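Local structure of outer membrane protein OMP121 (Bacteroides thetaiotaomicron, 5FQ8) at residues E54-D59 with N134-A139; T113-D118 with G123-N128; V806-K811 with L817-D822. The protein probably imports nutrients across the outer membrane as a TonB-dependent transporter, with a plug domain lodged inside a beta barrel. One frame throughout, in Å; residues are numbered along the deposited sequence.

Contact 1: residues E54-D59 with N134-A139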
loop_
_atom_site.group_PDB
_atom_site.type_symbol
_atom_site.label_atom_id
_atom_site.label_comp_id
_atom_site.label_asym_id
_atom_site.label_seq_id
_atom_site.Cartn_x
_atom_site.Cartn_y
_atom_site.Cartn_z
ATOM N N GLU B 54 -29.982 12.829 -30.671
ATOM C CA GLU B 54 -30.338 14.235 -30.811
ATOM C C GLU B 54 -30.062 15.011 -29.537
ATOM O O GLU B 54 -29.747 16.203 -29.591
ATOM C CB GLU B 54 -31.803 14.375 -31.201
ATOM C CG GLU B 54 -32.774 13.717 -30.232
ATOM C CD GLU B 54 -34.216 14.159 -30.429
ATOM O OE1 GLU B 54 -34.480 14.905 -31.394
ATOM O OE2 GLU B 54 -35.077 13.760 -29.611
ATOM N N SER B 55 -30.137 14.340 -28.386
ATOM C CA SER B 55 -29.975 15.006 -27.105
ATOM C C SER B 55 -28.530 15.378 -26.817
ATOM O O SER B 55 -28.288 16.243 -25.970
ATOM C CB SER B 55 -30.530 14.117 -25.999
ATOM O OG SER B 55 -30.761 14.871 -24.825
ATOM N N ARG B 56 -27.574 14.757 -27.510
ATOM C CA ARG B 56 -26.137 15.022 -27.375
ATOM C C ARG B 56 -25.643 14.784 -25.961
ATOM O O ARG B 56 -24.644 15.362 -25.528
ATOM C CB ARG B 56 -25.762 16.441 -27.823
ATOM C CG ARG B 56 -26.053 16.752 -29.274
ATOM C CD ARG B 56 -25.673 15.603 -30.183
ATOM N NE ARG B 56 -24.236 15.472 -30.354
ATOM C CZ ARG B 56 -23.669 14.481 -31.021
ATOM N NH1 ARG B 56 -24.417 13.545 -31.564
ATOM N NH2 ARG B 56 -22.359 14.418 -31.135
ATOM N N THR B 57 -26.333 13.946 -25.217
ATOM C CA THR B 57 -25.776 13.489 -23.964
ATOM C C THR B 57 -24.593 12.582 -24.253
ATOM O O THR B 57 -24.548 11.904 -25.281
ATOM C CB THR B 57 -26.834 12.743 -23.184
ATOM O OG1 THR B 57 -27.117 11.510 -23.852
ATOM C CG2 THR B 57 -28.089 13.570 -23.123
ATOM N N SER B 58 -23.621 12.570 -23.337
ATOM C CA SER B 58 -22.440 11.723 -23.484
ATOM C C SER B 58 -22.780 10.251 -23.486
ATOM O O SER B 58 -21.927 9.428 -23.815
ATOM C CB SER B 58 -21.468 11.980 -22.350
ATOM O OG SER B 58 -21.880 11.258 -21.215
ATOM N N ASP B 59 -24.008 9.920 -23.173
ATOM C CA ASP B 59 -24.407 8.597 -22.752
ATOM C C ASP B 59 -25.544 8.124 -23.641
ATOM O O ASP B 59 -26.397 8.917 -24.043
ATOM C CB ASP B 59 -24.799 8.678 -21.279
ATOM C CG ASP B 59 -25.635 7.548 -20.854
ATOM O OD1 ASP B 59 -25.205 6.399 -21.012
ATOM O OD2 ASP B 59 -26.734 7.806 -20.357
ATOM N N ASN B 134 -20.555 5.100 -27.972
ATOM C CA ASN B 134 -20.747 6.424 -28.534
ATOM C C ASN B 134 -22.123 6.486 -29.177
ATOM O O ASN B 134 -22.366 5.770 -30.157
ATOM C CB ASN B 134 -19.671 6.716 -29.559
ATOM C CG ASN B 134 -19.982 7.925 -30.416
ATOM O OD1 ASN B 134 -20.793 8.782 -30.070
ATOM N ND2 ASN B 134 -19.304 8.010 -31.537
ATOM N N PRO B 135 -23.029 7.330 -28.696
ATOM C CA PRO B 135 -24.384 7.347 -29.258
ATOM C C PRO B 135 -24.434 7.618 -30.742
ATOM O O PRO B 135 -25.300 7.059 -31.425
ATOM C CB PRO B 135 -25.069 8.460 -28.461
ATOM C CG PRO B 135 -23.963 9.282 -27.909
ATOM C CD PRO B 135 -22.838 8.367 -27.675
ATOM N N ASP B 136 -23.513 8.421 -31.276
ATOM C CA ASP B 136 -23.513 8.693 -32.709
ATOM C C ASP B 136 -23.359 7.432 -33.548
ATOM O O ASP B 136 -23.656 7.465 -34.741
ATOM C CB ASP B 136 -22.405 9.679 -33.063
ATOM C CG ASP B 136 -22.754 11.095 -32.705
ATOM O OD1 ASP B 136 -23.953 11.421 -32.640
ATOM O OD2 ASP B 136 -21.822 11.893 -32.494
ATOM N N ASP B 137 -22.914 6.324 -32.967
ATOM C CA ASP B 137 -22.754 5.082 -33.708
ATOM C C ASP B 137 -23.997 4.223 -33.701
ATOM O O ASP B 137 -23.996 3.167 -34.336
ATOM C CB ASP B 137 -21.619 4.244 -33.122
ATOM C CG ASP B 137 -20.265 4.711 -33.553
ATOM O OD1 ASP B 137 -20.152 5.286 -34.653
ATOM O OD2 ASP B 137 -19.308 4.485 -32.784
ATOM N N VAL B 138 -25.039 4.612 -32.978
ATOM C CA VAL B 138 -26.175 3.718 -32.802
ATOM C C VAL B 138 -27.134 3.885 -33.968
ATOM O O VAL B 138 -27.561 4.999 -34.283
ATOM C CB VAL B 138 -26.881 3.971 -31.470
ATOM C CG1 VAL B 138 -27.973 2.954 -31.283
ATOM C CG2 VAL B 138 -25.880 3.882 -30.360
ATOM N N ALA B 139 -27.459 2.779 -34.621
ATOM C CA ALA B 139 -28.528 2.814 -35.601
ATOM C C ALA B 139 -29.859 2.544 -34.930
ATOM O O ALA B 139 -30.787 3.352 -35.006
ATOM C CB ALA B 139 -28.265 1.799 -36.706
#
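R56 and D136 form a two-pronged salt bridge that clamps together two loops of the plug domain, 54-59 just after helix 49-54 and 134-139 leading into strand 138-144. The pair is a clear case of bidentate recognition between flat ions. R56 NH2 donates to D136 OD2 at 2.9 Å, using the syn lone pair of that oxygen, while R56 NH1 donates to D136 OD1 in a bond modelled so short that its length should not be trusted. The guanidinium and carboxylate planes lie 18° apart, with D136 CG at the guanidinium edge. R56 leaves its backbone heading away from 134-139; bends at chi2 (-42°) and chi3 swing the guanidinium back to the aspartate. D136 OD2 has a second partner in S258 OG on barrel strand 252-264, so the charged pair is also fastened to the barrel.

Van der Waals packing is modest. P135 points toward 54-59, bringing its CG to 3.8 Å from T57 O and its CD to 4.1 Å from S58 O.

Each loop also has a hydrogen bond of its own. T57 OG1 donates to D59 O at 2.7 Å, in the carbonyl plane. Opposite, an Asx turn starts the short 3-10 segment 135-137: D136 N donates to N134 OD1 at 3.0 Å from above the amide carbonyl plane.

Contact 2: residues T113-D118 with G123-N128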
loop_
_atom_site.group_PDB
_atom_site.type_symbol
_atom_site.label_atom_id
_atom_site.label_comp_id
_atom_site.label_asym_id
_atom_site.label_seq_id
_atom_site.Cartn_x
_atom_site.Cartn_y
_atom_site.Cartn_z
ATOM N N THR B 113 -19.888 -1.268 -12.972
ATOM C CA THR B 113 -19.950 0.070 -12.423
ATOM C C THR B 113 -18.802 0.265 -11.456
ATOM O O THR B 113 -18.413 -0.661 -10.747
ATOM C CB THR B 113 -21.296 0.316 -11.740
ATOM O OG1 THR B 113 -21.362 1.653 -11.236
ATOM C CG2 THR B 113 -21.515 -0.658 -10.625
ATOM N N VAL B 114 -18.254 1.464 -11.448
ATOM C CA VAL B 114 -17.127 1.813 -10.609
ATOM C C VAL B 114 -17.582 2.957 -9.729
ATOM O O VAL B 114 -17.649 4.103 -10.180
ATOM C CB VAL B 114 -15.892 2.187 -11.432
ATOM C CG1 VAL B 114 -14.839 2.789 -10.557
ATOM C CG2 VAL B 114 -15.343 0.965 -12.131
ATOM N N TYR B 115 -17.920 2.643 -8.482
ATOM C CA TYR B 115 -18.326 3.648 -7.516
ATOM C C TYR B 115 -17.838 3.232 -6.142
ATOM O O TYR B 115 -17.509 2.073 -5.907
ATOM C CB TYR B 115 -19.842 3.864 -7.509
ATOM C CG TYR B 115 -20.629 2.723 -6.933
ATOM C CD1 TYR B 115 -20.899 1.592 -7.683
ATOM C CD2 TYR B 115 -21.123 2.784 -5.646
ATOM C CE1 TYR B 115 -21.615 0.563 -7.167
ATOM C CE2 TYR B 115 -21.835 1.755 -5.125
ATOM C CZ TYR B 115 -22.078 0.648 -5.891
ATOM O OH TYR B 115 -22.781 -0.398 -5.375
ATOM N N SER B 116 -17.808 4.201 -5.236
ATOM C CA SER B 116 -17.242 4.021 -3.906
ATOM C C SER B 116 -18.020 3.018 -3.061
ATOM O O SER B 116 -19.248 2.969 -3.089
ATOM C CB SER B 116 -17.203 5.360 -3.207
ATOM O OG SER B 116 -16.855 5.202 -1.870
ATOM N N THR B 117 -17.293 2.219 -2.294
ATOM C CA THR B 117 -17.890 1.199 -1.448
ATOM C C THR B 117 -18.237 1.725 -0.067
ATOM O O THR B 117 -18.875 1.017 0.715
ATOM C CB THR B 117 -16.946 0.002 -1.329
ATOM O OG1 THR B 117 -15.857 0.329 -0.457
ATOM C CG2 THR B 117 -16.378 -0.332 -2.681
ATOM N N ASP B 118 -17.848 2.953 0.242
ATOM C CA ASP B 118 -18.228 3.627 1.478
ATOM C C ASP B 118 -18.844 4.952 1.084
ATOM O O ASP B 118 -18.182 5.982 1.095
ATOM C CB ASP B 118 -17.046 3.818 2.384
ATOM C CG ASP B 118 -17.406 4.550 3.643
ATOM O OD1 ASP B 118 -17.965 3.915 4.554
ATOM O OD2 ASP B 118 -17.140 5.759 3.723
ATOM N N GLY B 123 -17.917 9.284 -0.944
ATOM C CA GLY B 123 -18.807 8.914 -2.028
ATOM C C GLY B 123 -18.313 9.449 -3.351
ATOM O O GLY B 123 -17.918 10.614 -3.463
ATOM N N TYR B 124 -18.333 8.594 -4.363
ATOM C CA TYR B 124 -17.915 8.971 -5.700
ATOM C C TYR B 124 -18.447 7.926 -6.662
ATOM O O TYR B 124 -18.782 6.814 -6.268
ATOM C CB TYR B 124 -16.399 9.116 -5.786
ATOM C CG TYR B 124 -15.585 7.877 -5.482
ATOM C CD1 TYR B 124 -15.546 6.816 -6.375
ATOM C CD2 TYR B 124 -14.828 7.784 -4.325
ATOM C CE1 TYR B 124 -14.814 5.699 -6.126
ATOM C CE2 TYR B 124 -14.067 6.657 -4.067
ATOM C CZ TYR B 124 -14.071 5.619 -4.978
ATOM O OH TYR B 124 -13.334 4.486 -4.763
ATOM N N ASP B 125 -18.549 8.303 -7.926
ATOM C CA ASP B 125 -19.090 7.408 -8.941
ATOM C C ASP B 125 -18.371 7.694 -10.245
ATOM O O ASP B 125 -18.287 8.848 -10.660
ATOM C CB ASP B 125 -20.601 7.595 -9.094
ATOM C CG ASP B 125 -21.248 6.461 -9.837
ATOM O OD1 ASP B 125 -20.841 6.195 -10.984
ATOM O OD2 ASP B 125 -22.142 5.820 -9.261
ATOM N N PHE B 126 -17.839 6.659 -10.874
ATOM C CA PHE B 126 -16.906 6.851 -11.971
ATOM C C PHE B 126 -17.421 6.320 -13.301
ATOM O O PHE B 126 -16.715 6.437 -14.305
ATOM C CB PHE B 126 -15.557 6.197 -11.640
ATOM C CG PHE B 126 -14.651 7.040 -10.793
ATOM C CD1 PHE B 126 -14.662 8.405 -10.888
ATOM C CD2 PHE B 126 -13.790 6.451 -9.886
ATOM C CE1 PHE B 126 -13.814 9.180 -10.110
ATOM C CE2 PHE B 126 -12.948 7.203 -9.104
ATOM C CZ PHE B 126 -12.955 8.586 -9.221
ATOM N N GLY B 127 -18.605 5.731 -13.342
ATOM C CA GLY B 127 -19.229 5.366 -14.595
ATOM C C GLY B 127 -19.612 3.904 -14.638
ATOM O O GLY B 127 -19.195 3.099 -13.818
ATOM N N ASN B 128 -20.450 3.576 -15.615
ATOM C CA ASN B 128 -20.799 2.189 -15.864
ATOM C C ASN B 128 -20.527 1.823 -17.316
ATOM O O ASN B 128 -20.316 2.668 -18.179
ATOM C CB ASN B 128 -22.253 1.849 -15.468
ATOM C CG ASN B 128 -23.285 2.424 -16.397
ATOM O OD1 ASN B 128 -23.584 3.600 -16.354
ATOM N ND2 ASN B 128 -23.881 1.564 -17.211
HETATM O O HOH W 1 -23.279 3.196 -9.838
#
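S116 rests its CB on the ring of Y124 near the turn of an antiparallel beta hairpin in the plug domain, where strand 113-115 doubles back as strand 125-128. This is a CH-pi contact over the face: S116 CB stands 3.4 Å from the centroid of the Y124 ring and 8° off its normal. Y124 presents that face because its CG sits between the backbone N and carbonyl carbon (chi1 61°), which folds the ring back under the facing strand. Beyond the ring, Y124 OH is hydrogen-bonded to K415 NZ on barrel strand 398-417. Replacing Y124 by an alanine would probably leave S116 CB without the surface it lies on and K415 without its phenolic partner.

V114 and F126 meet differently. V114 CG1 lies at the edge of the F126 ring, in its plane, and packs 3.6 Å from F126 CB. One face of the F126 ring receives Y124 CD1, offset toward the rim, and F126 also stacks with Y379 of strand 376-394.

The backbone bonds of V114 are split between two neighbours: F126 N donates to V114 O at 2.7 Å, whereas V114 N donates to G127 O at 3.0 Å. At G127 phi is positive, and a side chain would run into the carbonyl O of F126.

On the other side of the hairpin, Y115 and D125 form a non-hydrogen-bonded pair, their ring and carboxylate planes 15° apart, with Y115 CB 3.5 Å from D125 OD2. D125 OD1 accepts from G127 N in an Asx turn and also bonds S83 OG, a partner shared with T113 OG1. A water links the strands as well, donating to D125 OD2 at 2.9 Å and lying 2.8 Å from T113 OG1.

Contact 3: residues V806-K811 with L817-D822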
loop_
_atom_site.group_PDB
_atom_site.type_symbol
_atom_site.label_atom_id
_atom_site.label_comp_id
_atom_site.label_asym_id
_atom_site.label_seq_id
_atom_site.Cartn_x
_atom_site.Cartn_y
_atom_site.Cartn_z
ATOM N N VAL B 806 -44.787 12.252 -21.013
ATOM C CA VAL B 806 -45.569 12.834 -22.098
ATOM C C VAL B 806 -44.639 13.619 -23.013
ATOM O O VAL B 806 -43.868 14.468 -22.557
ATOM C CB VAL B 806 -46.721 13.725 -21.586
ATOM C CG1 VAL B 806 -47.499 12.998 -20.557
ATOM C CG2 VAL B 806 -46.229 15.025 -21.010
ATOM N N SER B 807 -44.700 13.325 -24.300
ATOM C CA SER B 807 -43.820 13.948 -25.268
ATOM C C SER B 807 -44.646 14.617 -26.346
ATOM O O SER B 807 -45.767 14.210 -26.621
ATOM C CB SER B 807 -42.886 12.936 -25.896
ATOM O OG SER B 807 -41.834 12.631 -25.011
ATOM N N THR B 808 -44.076 15.641 -26.951
ATOM C CA THR B 808 -44.633 16.216 -28.160
ATOM C C THR B 808 -43.502 16.489 -29.133
ATOM O O THR B 808 -42.375 16.756 -28.723
ATOM C CB THR B 808 -45.412 17.490 -27.857
ATOM O OG1 THR B 808 -45.915 18.021 -29.073
ATOM C CG2 THR B 808 -44.531 18.516 -27.207
ATOM N N ASN B 809 -43.793 16.402 -30.427
ATOM C CA ASN B 809 -42.777 16.622 -31.457
ATOM C C ASN B 809 -43.400 17.381 -32.622
ATOM O O ASN B 809 -44.282 16.859 -33.305
ATOM C CB ASN B 809 -42.168 15.299 -31.928
ATOM C CG ASN B 809 -41.607 14.461 -30.784
ATOM O OD1 ASN B 809 -40.465 14.640 -30.364
ATOM N ND2 ASN B 809 -42.409 13.530 -30.287
ATOM N N LEU B 810 -42.936 18.605 -32.842
ATOM C CA LEU B 810 -43.358 19.437 -33.956
ATOM C C LEU B 810 -42.306 19.434 -35.052
ATOM O O LEU B 810 -41.106 19.478 -34.777
ATOM C CB LEU B 810 -43.593 20.862 -33.487
ATOM C CG LEU B 810 -44.419 20.873 -32.217
ATOM C CD1 LEU B 810 -44.418 22.238 -31.627
ATOM C CD2 LEU B 810 -45.808 20.473 -32.567
ATOM N N LYS B 811 -42.761 19.379 -36.296
ATOM C CA LYS B 811 -41.892 19.521 -37.457
ATOM C C LYS B 811 -42.544 20.496 -38.420
ATOM O O LYS B 811 -43.651 20.247 -38.899
ATOM C CB LYS B 811 -41.637 18.172 -38.139
ATOM C CG LYS B 811 -41.094 17.097 -37.223
ATOM C CD LYS B 811 -40.439 15.968 -37.998
ATOM C CE LYS B 811 -39.194 16.461 -38.726
ATOM N NZ LYS B 811 -38.457 15.380 -39.453
ATOM N N LEU B 817 -38.981 20.350 -33.088
ATOM C CA LEU B 817 -39.035 20.657 -31.668
ATOM C C LEU B 817 -39.512 19.439 -30.907
ATOM O O LEU B 817 -40.448 18.763 -31.327
ATOM C CB LEU B 817 -39.947 21.832 -31.365
ATOM C CG LEU B 817 -39.818 22.349 -29.947
ATOM C CD1 LEU B 817 -38.408 22.754 -29.736
ATOM C CD2 LEU B 817 -40.694 23.535 -29.782
ATOM N N GLY B 818 -38.851 19.163 -29.797
ATOM C CA GLY B 818 -39.207 18.039 -28.960
ATOM C C GLY B 818 -39.222 18.435 -27.507
ATOM O O GLY B 818 -38.317 19.116 -27.030
ATOM N N ILE B 819 -40.267 18.039 -26.796
ATOM C CA ILE B 819 -40.444 18.410 -25.403
ATOM C C ILE B 819 -40.911 17.173 -24.669
ATOM O O ILE B 819 -41.989 16.651 -24.967
ATOM C CB ILE B 819 -41.459 19.546 -25.230
ATOM C CG1 ILE B 819 -40.991 20.773 -25.985
ATOM C CG2 ILE B 819 -41.564 19.905 -23.793
ATOM C CD1 ILE B 819 -41.821 21.982 -25.733
ATOM N N ASP B 820 -40.108 16.692 -23.729
ATOM C CA ASP B 820 -40.449 15.496 -22.978
ATOM C C ASP B 820 -40.529 15.807 -21.492
ATOM O O ASP B 820 -39.688 16.530 -20.953
ATOM C CB ASP B 820 -39.441 14.397 -23.252
ATOM C CG ASP B 820 -39.232 14.188 -24.705
ATOM O OD1 ASP B 820 -38.575 15.040 -25.321
ATOM O OD2 ASP B 820 -39.739 13.185 -25.235
ATOM N N PHE B 821 -41.545 15.268 -20.840
ATOM C CA PHE B 821 -41.745 15.438 -19.414
ATOM C C PHE B 821 -41.648 14.083 -18.761
ATOM O O PHE B 821 -42.219 13.116 -19.259
ATOM C CB PHE B 821 -43.098 16.076 -19.109
ATOM C CG PHE B 821 -43.142 17.524 -19.405
ATOM C CD1 PHE B 821 -43.422 17.964 -20.664
ATOM C CD2 PHE B 821 -42.873 18.440 -18.433
ATOM C CE1 PHE B 821 -43.445 19.289 -20.943
ATOM C CE2 PHE B 821 -42.896 19.763 -18.707
ATOM C CZ PHE B 821 -43.182 20.192 -19.962
ATOM N N ASP B 822 -40.906 14.017 -17.669
ATOM C CA ASP B 822 -40.781 12.807 -16.875
ATOM C C ASP B 822 -41.633 12.992 -15.641
ATOM O O ASP B 822 -41.555 14.034 -14.988
ATOM C CB ASP B 822 -39.330 12.540 -16.489
ATOM C CG ASP B 822 -39.028 11.075 -16.346
ATOM O OD1 ASP B 822 -39.937 10.312 -15.969
ATOM O OD2 ASP B 822 -37.878 10.687 -16.621
HETATM O O HOH W 2 -38.766 14.136 -28.032
#
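V806-K811 and L817-D822 make a strand-to-strand contact in the barrel wall, the two arms of an antiparallel beta hairpin, with V806 paired to F821, T808 to I819 and L810 to L817. It exemplifies regular antiparallel pairing: the strand axes approach to 4.8 Å and run 175° apart, and each of these three pairs exchanges two backbone hydrogen bonds. Between them, at the non-hydrogen-bonded pairs, CA-H...O contacts fill in, such as that of N809 CA with L817 O at 3.2 Å.

One face is mainly apolar. V806 CG2 packs 3.8 Å from F821 CB, the two side chains crossing at a slant, while the T808 and I819 side chains run alongside each other in a common direction. At chi1 179° the T808 hydroxyl is turned opposite its own N, which leaves the methyl CG2 3.8 Å from I819 CB, and the hydroxyl meets W718 NE1 and E719 O of the adjoining strand 716-731. A detergent molecule bound about 7 Å from the side chain of L817 is consistent with this face being turned to the membrane.

S807, N809 and D820 project from the other face, with G818 opposite N809. There D820 OD2 has a long, weak ion pair with K67 of the plug. A water in reach of several acceptors spans the strands, 2.9 Å from N809 OD1 and 2.9 Å from D820 OD1.

Place in the fold sets the chemistry of the three contacts. Contacts 1 and 2 belong to the plug and are partly buried; contact 2 lies nested within the chain loop that contact 1 closes, and strand 125-128 is followed by strand 138-144, although the two contacts do not touch. Contact 1 joins loops distant in sequence through charge, whereas contact 2 joins neighbouring strands through irregular pairing and aromatic packing. Contact 3 is a surface contact in the barrel, a hairpin like contact 2 but fully regular, mainly apolar on one face and polar on the other. Its centre lies about 18 Å from that of contact 1 and about 33 Å from that of contact 2.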